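Local coordinates for glycosyl hydrolases family 2, sugar binding domain protein (Bacteroides uniformis str. 3978 T3 ii, PDB 6D1P) that probably hydrolyses O-glycosyl bonds as a family 2 glycoside hydrolase, a beta-glucuronidase of a human gut bacterium, at residues E608-Y611 / V612-Y616; E550-I553 / I554-D558; V599-R602 / D603-K607. All blocks are in the same frame, centred on the assembly; numbering follows the deposited sequence.

Interaction 1 of 3, residues E608-Y611 / V612-Y616; sequences ESYY and VFQSY
Gln614 reaches back one helical turn to two tyrosines at once. Its CG lies anti to the backbone N (chi1 -169°) and the chain beyond is extended, which brings the amide alongside the Tyr611 ring, the two side chains pointing the same way. Gln614 OE1 meets the edge of that ring, 3.5 Å from Tyr611 CD1, where the ring's C-H groups suit a carbonyl oxygen. The other end of the amide leans on Tyr610, NE2 lying 3.8 Å from Tyr610 CE1, with ring and amide planes 72° apart. Glutamine fits here because it combines an aliphatic stem with a polar tip: NE2 donates to the backbone oxygen of Glu355, while Tyr610 OH bonds Gln352 O. With an alanine here, Glu355 O is likely to lose this donor and a gap to open beside both tyrosine rings. Val612, beta-branched and buried, sets CB 3.5 Å from Ser609 O. The backbone beneath is bonded from Gln614 N to Tyr610 O (3.1 Å) and from Ser615 N to Tyr611 O (2.8 Å), and Ser615 OG turns back to Val612 O. This is the i to i+4 pattern of an alpha-helix, here helix 609-617, within the TIM-barrel domain.

Interaction 2 of 3, residues E550-I553 / I554-D558; sequences ESYI and IRLFD
Ser551 O, one turn back along alpha-helix 550-564 of the TIM-barrel domain, takes its bond from the side chain of Arg555. Arg555 NH1 donates to it over 3.2 Å, with the oxygen close to the guanidinium plane but the donor standing 44° out of the carbonyl plane. The arginine's long chain, extended from CG to NE, allows this return. NH1 also donates a hydrogen bond to a water 2.9 Å away, which is weakly linked to Ser551 OG, and NH2 forms a salt bridge with Glu642, so the buried charge has a mate. Ser551 OG itself is bonded to Tyr626 OH. The other carbonyls have backbone donors: Glu550 O receives Ile554 N at 2.9 Å, Tyr552 O receives Leu556 N, and Ile553 O receives Phe557 N, nearly straight at 169°. Glu550 OE2 accepts from Gly520 N, and Tyr552 OH bonds Gly485 O. Between these polar ends, hydrocarbon suits the buried positions: Leu556 CD1 touches Tyr552 CE2 at 3.7 Å and also nears Ile553 CD1. With CG1 anti to the backbone N (chi1 -151°), Ile553 lays that methylene over one face of the Phe557 ring, 3.4 Å from Phe557 CE2.

Interaction 3 of 3, residues V599-R602 / D603-K607; sequences VVQR and DGTPK
Gly604 turns the chain back on Gln601 with a positive phi of 91°, where a CB would collide with the carbonyl oxygen of Asp603, which glycine avoids. Gly604 N lies 2.8 Å from Gln601 O and closes a type I turn. Beyond it, the returning arm is tied by Gln601 N to Thr605 O, an almost straight bond (171°), and by Lys607 N to Val599 O. Asp603 OD1 is gripped twice by Thr605, both donors arriving from the same face of its plane: Thr605 N lies 2.8 Å from Asp603 OD1, making an Asx turn, and Thr605 OG1 approaches on the syn side. Aspartate suits this place because its short chain, with chi1 at 67°, reaches the amide two residues on. Gln601 runs beside Thr605, and its NE2 reaches a water that donates to Pro606 O, while OE1 accepts from Ala769 N. Val600 CG1 packs 3.6 Å from Pro606 CA. Two buried charges leave the loop: Arg602 forms a salt bridge with Asp333, and Lys607 NZ donates to Gly598 O and forms a salt bridge with Asp580. The arrangement is consistent with a type I turn plus G1 bulge in a short beta-hairpin, supported by the Asx turn, beside the sodium site of those two aspartates.

In the fold
All three contacts belong to the TIM-barrel domain. Interactions 1 and 2 are buried turns of two helices packed on each other: Phe557 meets Phe613 and Ser609, Tyr616 OH probably bonds Asp558 OD2 (2.6 Å), and Glu550 OE1 probably accepts from Glu608 N. Interaction 3 is only partly buried. It is the loop that delivers the chain to helix 609-617, and Val599 at its root is wedged against Ser609, Phe613 and Phe557, joining both helices. The chemistry follows place: in 550-558 every touching residue is buried, and apolar groups fill the space between satisfied polar ends; 608-616 adds partly exposed tyrosine and glutamine; 599-607 relies on turn bonds, a glycine and buried charges paired with the aspartates of a sodium site.

Interaction 1 of 3, residues E608-Y611 / V612-Y616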
ATOM      1  N   GLU A 608      27.912   0.321  22.367  1.00 24.38           N
ATOM      2  CA  GLU A 608      28.898   0.239  23.438  1.00 28.46           C
ATOM      3  C   GLU A 608      28.261   0.250  24.822  1.00 26.76           C
ATOM      4  O   GLU A 608      28.923  -0.124  25.801  1.00 25.58           O
ATOM      5  CB  GLU A 608      29.921   1.365  23.274  1.00 26.82           C
ATOM      6  CG  GLU A 608      30.487   1.390  21.841  1.00 24.37           C
ATOM      7  CD  GLU A 608      31.935   1.844  21.754  1.00 29.23           C
ATOM      8  OE1 GLU A 608      32.787   1.391  22.579  1.00 33.75           O
ATOM      9  OE2 GLU A 608      32.216   2.668  20.863  1.00 25.12           O
ATOM     10  N   SER A 609      26.986   0.609  24.924  1.00 22.06           N
ATOM     11  CA  SER A 609      26.286   0.473  26.191  1.00 20.97           C
ATOM     12  C   SER A 609      26.035  -0.978  26.559  1.00 24.07           C
ATOM     13  O   SER A 609      25.834  -1.270  27.740  1.00 21.46           O
ATOM     14  CB  SER A 609      24.960   1.207  26.127  1.00 27.65           C
ATOM     15  OG  SER A 609      24.269   0.836  24.942  1.00 23.59           O
ATOM     16  N   TYR A 610      26.007  -1.893  25.578  1.00 23.90           N
ATOM     17  CA  TYR A 610      25.854  -3.311  25.900  1.00 21.41           C
ATOM     18  C   TYR A 610      26.952  -3.787  26.859  1.00 24.41           C
ATOM     19  O   TYR A 610      26.707  -4.667  27.689  1.00 24.28           O
ATOM     20  CB  TYR A 610      25.857  -4.140  24.608  1.00 21.69           C
ATOM     21  CG  TYR A 610      25.845  -5.659  24.802  1.00 22.66           C
ATOM     22  CD1 TYR A 610      27.041  -6.381  24.927  1.00 21.98           C
ATOM     23  CD2 TYR A 610      24.645  -6.374  24.834  1.00 21.34           C
ATOM     24  CE1 TYR A 610      27.035  -7.780  25.091  1.00 22.40           C
ATOM     25  CE2 TYR A 610      24.630  -7.768  25.008  1.00 23.77           C
ATOM     26  CZ  TYR A 610      25.835  -8.463  25.139  1.00 24.60           C
ATOM     27  OH  TYR A 610      25.823  -9.837  25.303  1.00 21.83           O
ATOM     28  N   TYR A 611      28.156  -3.204  26.765  1.00 24.04           N
ATOM     29  CA  TYR A 611      29.295  -3.605  27.591  1.00 23.41           C
ATOM     30  C   TYR A 611      29.259  -2.953  28.961  1.00 27.64           C
ATOM     31  O   TYR A 611      29.803  -3.511  29.924  1.00 26.67           O
ATOM     32  CB  TYR A 611      30.603  -3.264  26.868  1.00 23.06           C
ATOM     33  CG  TYR A 611      30.618  -3.909  25.497  1.00 24.62           C
ATOM     34  CD1 TYR A 611      30.851  -5.273  25.374  1.00 26.21           C
ATOM     35  CD2 TYR A 611      30.328  -3.182  24.340  1.00 24.96           C
ATOM     36  CE1 TYR A 611      30.828  -5.894  24.155  1.00 26.48           C
ATOM     37  CE2 TYR A 611      30.303  -3.814  23.087  1.00 22.63           C
ATOM     38  CZ  TYR A 611      30.549  -5.173  23.018  1.00 22.75           C
ATOM     39  OH  TYR A 611      30.540  -5.864  21.845  1.00 26.13           O
ATOM     40  N   VAL A 612      28.637  -1.778  29.074  1.00 25.81           N
ATOM     41  CA  VAL A 612      28.412  -1.208  30.394  1.00 26.74           C
ATOM     42  C   VAL A 612      27.611  -2.180  31.242  1.00 26.36           C
ATOM     43  O   VAL A 612      28.015  -2.525  32.359  1.00 25.38           O
ATOM     44  CB  VAL A 612      27.720   0.155  30.285  1.00 25.93           C
ATOM     45  CG1 VAL A 612      27.402   0.669  31.661  1.00 21.82           C
ATOM     46  CG2 VAL A 612      28.613   1.123  29.518  1.00 22.26           C
ATOM     47  N   PHE A 613      26.495  -2.680  30.700  1.00 25.19           N
ATOM     48  CA  PHE A 613      25.711  -3.683  31.426  1.00 27.87           C
ATOM     49  C   PHE A 613      26.519  -4.949  31.655  1.00 27.99           C
ATOM     50  O   PHE A 613      26.475  -5.534  32.746  1.00 33.00           O
ATOM     51  CB  PHE A 613      24.412  -4.024  30.681  1.00 26.79           C
ATOM     52  CG  PHE A 613      23.303  -3.016  30.895  1.00 26.72           C
ATOM     53  CD1 PHE A 613      22.541  -3.036  32.056  1.00 25.57           C
ATOM     54  CD2 PHE A 613      23.043  -2.036  29.951  1.00 27.93           C
ATOM     55  CE1 PHE A 613      21.557  -2.110  32.277  1.00 24.81           C
ATOM     56  CE2 PHE A 613      22.031  -1.098  30.158  1.00 29.61           C
ATOM     57  CZ  PHE A 613      21.290  -1.135  31.323  1.00 28.93           C
ATOM     58  N   GLN A 614      27.248  -5.401  30.632  1.00 27.43           N
ATOM     59  CA  GLN A 614      27.955  -6.668  30.754  1.00 24.82           C
ATOM     60  C   GLN A 614      29.015  -6.582  31.842  1.00 26.18           C
ATOM     61  O   GLN A 614      29.158  -7.503  32.655  1.00 21.11           O
ATOM     62  CB  GLN A 614      28.582  -7.062  29.420  1.00 27.08           C
ATOM     63  CG  GLN A 614      29.112  -8.499  29.358  1.00 28.20           C
ATOM     64  CD  GLN A 614      29.596  -8.877  27.956  1.00 30.56           C
ATOM     65  OE1 GLN A 614      30.428  -8.179  27.362  1.00 28.21           O
ATOM     66  NE2 GLN A 614      29.056  -9.974  27.417  1.00 26.97           N
ATOM     67  N   SER A 615      29.720  -5.453  31.908  1.00 24.12           N
ATOM     68  CA  SER A 615      30.772  -5.292  32.894  1.00 27.01           C
ATOM     69  C   SER A 615      30.229  -5.324  34.318  1.00 31.74           C
ATOM     70  O   SER A 615      30.976  -5.666  35.238  1.00 28.24           O
ATOM     71  CB  SER A 615      31.520  -3.987  32.649  1.00 24.28           C
ATOM     72  OG  SER A 615      30.698  -2.884  32.937  1.00 25.55           O
ATOM     73  N   TYR A 616      28.950  -4.992  34.514  1.00 28.36           N
ATOM     74  CA  TYR A 616      28.337  -5.001  35.839  1.00 30.39           C
ATOM     75  C   TYR A 616      27.638  -6.311  36.158  1.00 27.09           C
ATOM     76  O   TYR A 616      27.549  -6.693  37.327  1.00 30.09           O
ATOM     77  CB  TYR A 616      27.311  -3.871  35.958  1.00 28.83           C
ATOM     78  CG  TYR A 616      27.823  -2.530  36.437  1.00 26.84           C
ATOM     79  CD1 TYR A 616      27.868  -2.232  37.793  1.00 26.40           C
ATOM     80  CD2 TYR A 616      28.211  -1.544  35.537  1.00 22.54           C
ATOM     81  CE1 TYR A 616      28.314  -0.996  38.246  1.00 27.61           C
ATOM     82  CE2 TYR A 616      28.658  -0.300  35.981  1.00 21.51           C
ATOM     83  CZ  TYR A 616      28.702  -0.035  37.344  1.00 26.99           C
ATOM     84  OH  TYR A 616      29.129   1.192  37.818  1.00 28.63           O
TER

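Interaction 2 of 3, residues E550-I553 / I554-D558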
ATOM      1  N   GLU A 550      25.709   8.111  22.464  1.00 26.50           N
ATOM      2  CA  GLU A 550      26.068   6.988  23.320  1.00 27.57           C
ATOM      3  C   GLU A 550      26.805   7.461  24.559  1.00 23.85           C
ATOM      4  O   GLU A 550      26.695   6.834  25.617  1.00 25.76           O
ATOM      5  CB  GLU A 550      26.913   5.973  22.550  1.00 24.11           C
ATOM      6  CG  GLU A 550      26.134   5.291  21.405  1.00 23.15           C
ATOM      7  CD  GLU A 550      26.774   3.988  20.925  1.00 25.76           C
ATOM      8  OE1 GLU A 550      26.899   3.017  21.722  1.00 22.20           O
ATOM      9  OE2 GLU A 550      27.154   3.945  19.727  1.00 27.69           O
ATOM     10  N   SER A 551      27.539   8.571  24.445  1.00 25.31           N
ATOM     11  CA  SER A 551      28.312   9.083  25.569  1.00 24.36           C
ATOM     12  C   SER A 551      27.414   9.386  26.751  1.00 29.95           C
ATOM     13  O   SER A 551      27.749   9.064  27.903  1.00 27.33           O
ATOM     14  CB  SER A 551      29.069  10.335  25.148  1.00 23.57           C
ATOM     15  OG  SER A 551      29.945  10.034  24.081  1.00 28.08           O
ATOM     16  N   TYR A 552      26.254   9.994  26.480  1.00 26.84           N
ATOM     17  CA  TYR A 552      25.349  10.302  27.564  1.00 24.52           C
ATOM     18  C   TYR A 552      24.771   9.027  28.157  1.00 25.55           C
ATOM     19  O   TYR A 552      24.821   8.817  29.378  1.00 28.25           O
ATOM     20  CB  TYR A 552      24.240  11.241  27.103  1.00 25.57           C
ATOM     21  CG  TYR A 552      23.251  11.443  28.210  1.00 29.23           C
ATOM     22  CD1 TYR A 552      23.564  12.241  29.317  1.00 27.68           C
ATOM     23  CD2 TYR A 552      22.029  10.783  28.199  1.00 28.27           C
ATOM     24  CE1 TYR A 552      22.650  12.403  30.370  1.00 29.03           C
ATOM     25  CE2 TYR A 552      21.119  10.938  29.244  1.00 29.39           C
ATOM     26  CZ  TYR A 552      21.431  11.753  30.321  1.00 29.28           C
ATOM     27  OH  TYR A 552      20.520  11.890  31.344  1.00 25.61           O
ATOM     28  N   ILE A 553      24.249   8.141  27.311  1.00 25.13           N
ATOM     29  CA  ILE A 553      23.496   7.024  27.869  1.00 24.03           C
ATOM     30  C   ILE A 553      24.410   6.071  28.625  1.00 22.33           C
ATOM     31  O   ILE A 553      23.967   5.384  29.549  1.00 22.41           O
ATOM     32  CB  ILE A 553      22.693   6.295  26.779  1.00 25.36           C
ATOM     33  CG1 ILE A 553      21.433   5.679  27.403  1.00 23.05           C
ATOM     34  CG2 ILE A 553      23.529   5.216  26.099  1.00 24.48           C
ATOM     35  CD1 ILE A 553      20.420   6.707  27.871  1.00 22.67           C
ATOM     36  N   ILE A 554      25.688   6.009  28.250  1.00 23.42           N
ATOM     37  CA  ILE A 554      26.621   5.120  28.936  1.00 22.45           C
ATOM     38  C   ILE A 554      26.783   5.546  30.392  1.00 24.41           C
ATOM     39  O   ILE A 554      26.725   4.725  31.315  1.00 21.63           O
ATOM     40  CB  ILE A 554      27.957   5.107  28.169  1.00 24.00           C
ATOM     41  CG1 ILE A 554      27.871   4.080  27.031  1.00 25.11           C
ATOM     42  CG2 ILE A 554      29.142   4.858  29.096  1.00 25.93           C
ATOM     43  CD1 ILE A 554      28.825   4.337  25.913  1.00 25.00           C
ATOM     44  N   ARG A 555      26.934   6.851  30.612  1.00 24.05           N
ATOM     45  CA  ARG A 555      26.975   7.400  31.953  1.00 23.52           C
ATOM     46  C   ARG A 555      25.672   7.150  32.698  1.00 28.17           C
ATOM     47  O   ARG A 555      25.687   6.864  33.903  1.00 26.66           O
ATOM     48  CB  ARG A 555      27.273   8.891  31.875  1.00 27.22           C
ATOM     49  CG  ARG A 555      28.709   9.198  31.455  1.00 28.58           C
ATOM     50  CD  ARG A 555      28.862  10.662  31.128  1.00 30.53           C
ATOM     51  NE  ARG A 555      30.259  11.060  31.040  1.00 39.81           N
ATOM     52  CZ  ARG A 555      31.071  10.737  30.035  1.00 42.74           C
ATOM     53  NH1 ARG A 555      30.630   9.992  29.022  1.00 38.21           N
ATOM     54  NH2 ARG A 555      32.327  11.158  30.039  1.00 40.26           N
ATOM     55  N   LEU A 556      24.531   7.260  32.004  1.00 27.08           N
ATOM     56  CA  LEU A 556      23.246   7.055  32.671  1.00 23.98           C
ATOM     57  C   LEU A 556      23.092   5.611  33.109  1.00 25.30           C
ATOM     58  O   LEU A 556      22.644   5.345  34.233  1.00 27.36           O
ATOM     59  CB  LEU A 556      22.079   7.465  31.761  1.00 24.00           C
ATOM     60  CG  LEU A 556      20.627   7.378  32.288  1.00 23.54           C
ATOM     61  CD1 LEU A 556      19.714   8.323  31.498  1.00 25.56           C
ATOM     62  CD2 LEU A 556      20.045   5.955  32.236  1.00 19.31           C
ATOM     63  N   PHE A 557      23.451   4.663  32.233  1.00 22.50           N
ATOM     64  CA  PHE A 557      23.398   3.257  32.615  1.00 24.63           C
ATOM     65  C   PHE A 557      24.376   2.975  33.752  1.00 27.06           C
ATOM     66  O   PHE A 557      24.044   2.283  34.722  1.00 25.23           O
ATOM     67  CB  PHE A 557      23.735   2.362  31.419  1.00 28.43           C
ATOM     68  CG  PHE A 557      22.697   2.349  30.324  1.00 25.66           C
ATOM     69  CD1 PHE A 557      21.348   2.246  30.615  1.00 27.24           C
ATOM     70  CD2 PHE A 557      23.095   2.402  28.986  1.00 26.34           C
ATOM     71  CE1 PHE A 557      20.393   2.212  29.591  1.00 24.26           C
ATOM     72  CE2 PHE A 557      22.172   2.367  27.958  1.00 25.81           C
ATOM     73  CZ  PHE A 557      20.810   2.276  28.251  1.00 26.61           C
ATOM     74  N   ASP A 558      25.598   3.498  33.628  1.00 29.91           N
ATOM     75  CA  ASP A 558      26.641   3.323  34.634  1.00 27.40           C
ATOM     76  C   ASP A 558      26.136   3.749  36.009  1.00 27.80           C
ATOM     77  O   ASP A 558      26.108   2.955  36.955  1.00 25.30           O
ATOM     78  CB  ASP A 558      27.869   4.142  34.206  1.00 25.15           C
ATOM     79  CG  ASP A 558      29.121   3.820  35.008  1.00 30.49           C
ATOM     80  OD1 ASP A 558      30.191   4.309  34.608  1.00 32.02           O
ATOM     81  OD2 ASP A 558      29.057   3.092  36.016  1.00 28.18           O
TER
HETATM   82  O   HOH W   1      31.971  10.521  26.545  1.00 30.74           O

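Interaction 3 of 3, residues V599-R602 / D603-K607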
ATOM      1  N   VAL A 599      20.400  -1.404  23.804  1.00 20.98           N
ATOM      2  CA  VAL A 599      21.856  -1.407  23.892  1.00 25.40           C
ATOM      3  C   VAL A 599      22.482  -2.134  22.714  1.00 28.61           C
ATOM      4  O   VAL A 599      23.717  -2.250  22.642  1.00 29.94           O
ATOM      5  CB  VAL A 599      22.367  -1.979  25.237  1.00 22.61           C
ATOM      6  CG1 VAL A 599      22.136  -0.967  26.341  1.00 22.13           C
ATOM      7  CG2 VAL A 599      21.689  -3.303  25.588  1.00 20.90           C
ATOM      8  N   VAL A 600      21.664  -2.616  21.777  1.00 25.85           N
ATOM      9  CA  VAL A 600      22.133  -3.176  20.517  1.00 22.72           C
ATOM     10  C   VAL A 600      21.193  -2.682  19.431  1.00 24.29           C
ATOM     11  O   VAL A 600      20.016  -2.391  19.684  1.00 20.80           O
ATOM     12  CB  VAL A 600      22.184  -4.729  20.500  1.00 21.85           C
ATOM     13  CG1 VAL A 600      22.933  -5.299  21.719  1.00 21.81           C
ATOM     14  CG2 VAL A 600      20.796  -5.312  20.412  1.00 18.65           C
ATOM     15  N   GLN A 601      21.725  -2.605  18.209  1.00 23.63           N
ATOM     16  CA  GLN A 601      20.974  -2.118  17.058  1.00 22.55           C
ATOM     17  C   GLN A 601      19.887  -3.114  16.681  1.00 21.25           C
ATOM     18  O   GLN A 601      19.851  -4.251  17.164  1.00 21.61           O
ATOM     19  CB  GLN A 601      21.906  -1.893  15.867  1.00 20.48           C
ATOM     20  CG  GLN A 601      22.812  -0.708  16.018  1.00 18.59           C
ATOM     21  CD  GLN A 601      23.590  -0.431  14.764  1.00 24.14           C
ATOM     22  OE1 GLN A 601      23.025  -0.407  13.650  1.00 25.06           O
ATOM     23  NE2 GLN A 601      24.901  -0.231  14.916  1.00 18.83           N
ATOM     24  N   ARG A 602      19.021  -2.692  15.764  1.00 20.45           N
ATOM     25  CA  ARG A 602      17.869  -3.514  15.414  1.00 20.60           C
ATOM     26  C   ARG A 602      18.270  -4.824  14.741  1.00 23.86           C
ATOM     27  O   ARG A 602      17.479  -5.775  14.760  1.00 21.54           O
ATOM     28  CB  ARG A 602      16.921  -2.713  14.527  1.00 20.46           C
ATOM     29  CG  ARG A 602      15.562  -3.346  14.334  1.00 22.01           C
ATOM     30  CD  ARG A 602      14.567  -2.338  13.794  1.00 20.13           C
ATOM     31  NE  ARG A 602      13.267  -2.953  13.651  1.00 19.13           N
ATOM     32  CZ  ARG A 602      12.687  -3.224  12.487  1.00 22.31           C
ATOM     33  NH1 ARG A 602      13.276  -2.909  11.333  1.00 17.87           N
ATOM     34  NH2 ARG A 602      11.500  -3.800  12.482  1.00 22.15           N
ATOM     35  N   ASP A 603      19.489  -4.917  14.190  1.00 20.72           N
ATOM     36  CA  ASP A 603      19.977  -6.182  13.648  1.00 22.09           C
ATOM     37  C   ASP A 603      20.788  -6.982  14.662  1.00 27.44           C
ATOM     38  O   ASP A 603      21.364  -8.016  14.303  1.00 27.72           O
ATOM     39  CB  ASP A 603      20.804  -5.947  12.367  1.00 21.30           C
ATOM     40  CG  ASP A 603      22.122  -5.190  12.619  1.00 28.58           C
ATOM     41  OD1 ASP A 603      22.408  -4.837  13.779  1.00 25.33           O
ATOM     42  OD2 ASP A 603      22.881  -4.942  11.641  1.00 30.95           O
ATOM     43  N   GLY A 604      20.854  -6.525  15.913  1.00 24.45           N
ATOM     44  CA  GLY A 604      21.637  -7.198  16.924  1.00 24.72           C
ATOM     45  C   GLY A 604      23.062  -6.717  17.051  1.00 23.90           C
ATOM     46  O   GLY A 604      23.794  -7.232  17.897  1.00 32.70           O
ATOM     47  N   THR A 605      23.485  -5.760  16.247  1.00 25.23           N
ATOM     48  CA  THR A 605      24.828  -5.221  16.391  1.00 22.71           C
ATOM     49  C   THR A 605      24.917  -4.494  17.724  1.00 25.29           C
ATOM     50  O   THR A 605      24.133  -3.568  17.964  1.00 23.26           O
ATOM     51  CB  THR A 605      25.180  -4.269  15.248  1.00 25.33           C
ATOM     52  OG1 THR A 605      24.924  -4.903  13.977  1.00 22.51           O
ATOM     53  CG2 THR A 605      26.645  -3.865  15.343  1.00 19.21           C
ATOM     54  N   PRO A 606      25.845  -4.866  18.608  1.00 27.00           N
ATOM     55  CA  PRO A 606      25.917  -4.215  19.926  1.00 25.88           C
ATOM     56  C   PRO A 606      26.358  -2.760  19.860  1.00 23.75           C
ATOM     57  O   PRO A 606      27.303  -2.408  19.153  1.00 26.29           O
ATOM     58  CB  PRO A 606      26.947  -5.065  20.684  1.00 28.23           C
ATOM     59  CG  PRO A 606      26.905  -6.412  19.995  1.00 27.75           C
ATOM     60  CD  PRO A 606      26.577  -6.143  18.560  1.00 21.79           C
ATOM     61  N   LYS A 607      25.647  -1.911  20.603  1.00 23.51           N
ATOM     62  CA  LYS A 607      26.163  -0.601  20.958  1.00 24.91           C
ATOM     63  C   LYS A 607      27.184  -0.754  22.085  1.00 23.97           C
ATOM     64  O   LYS A 607      27.300  -1.807  22.708  1.00 23.60           O
ATOM     65  CB  LYS A 607      25.037   0.336  21.415  1.00 26.48           C
ATOM     66  CG  LYS A 607      23.828   0.428  20.482  1.00 21.30           C
ATOM     67  CD  LYS A 607      22.829   1.453  21.000  1.00 21.79           C
ATOM     68  CE  LYS A 607      21.532   1.439  20.186  1.00 24.19           C
ATOM     69  NZ  LYS A 607      20.407   2.262  20.765  1.00 22.22           N
TER
HETATM   70  O   HOH W   2      26.253  -0.244  17.391  1.00 23.51           O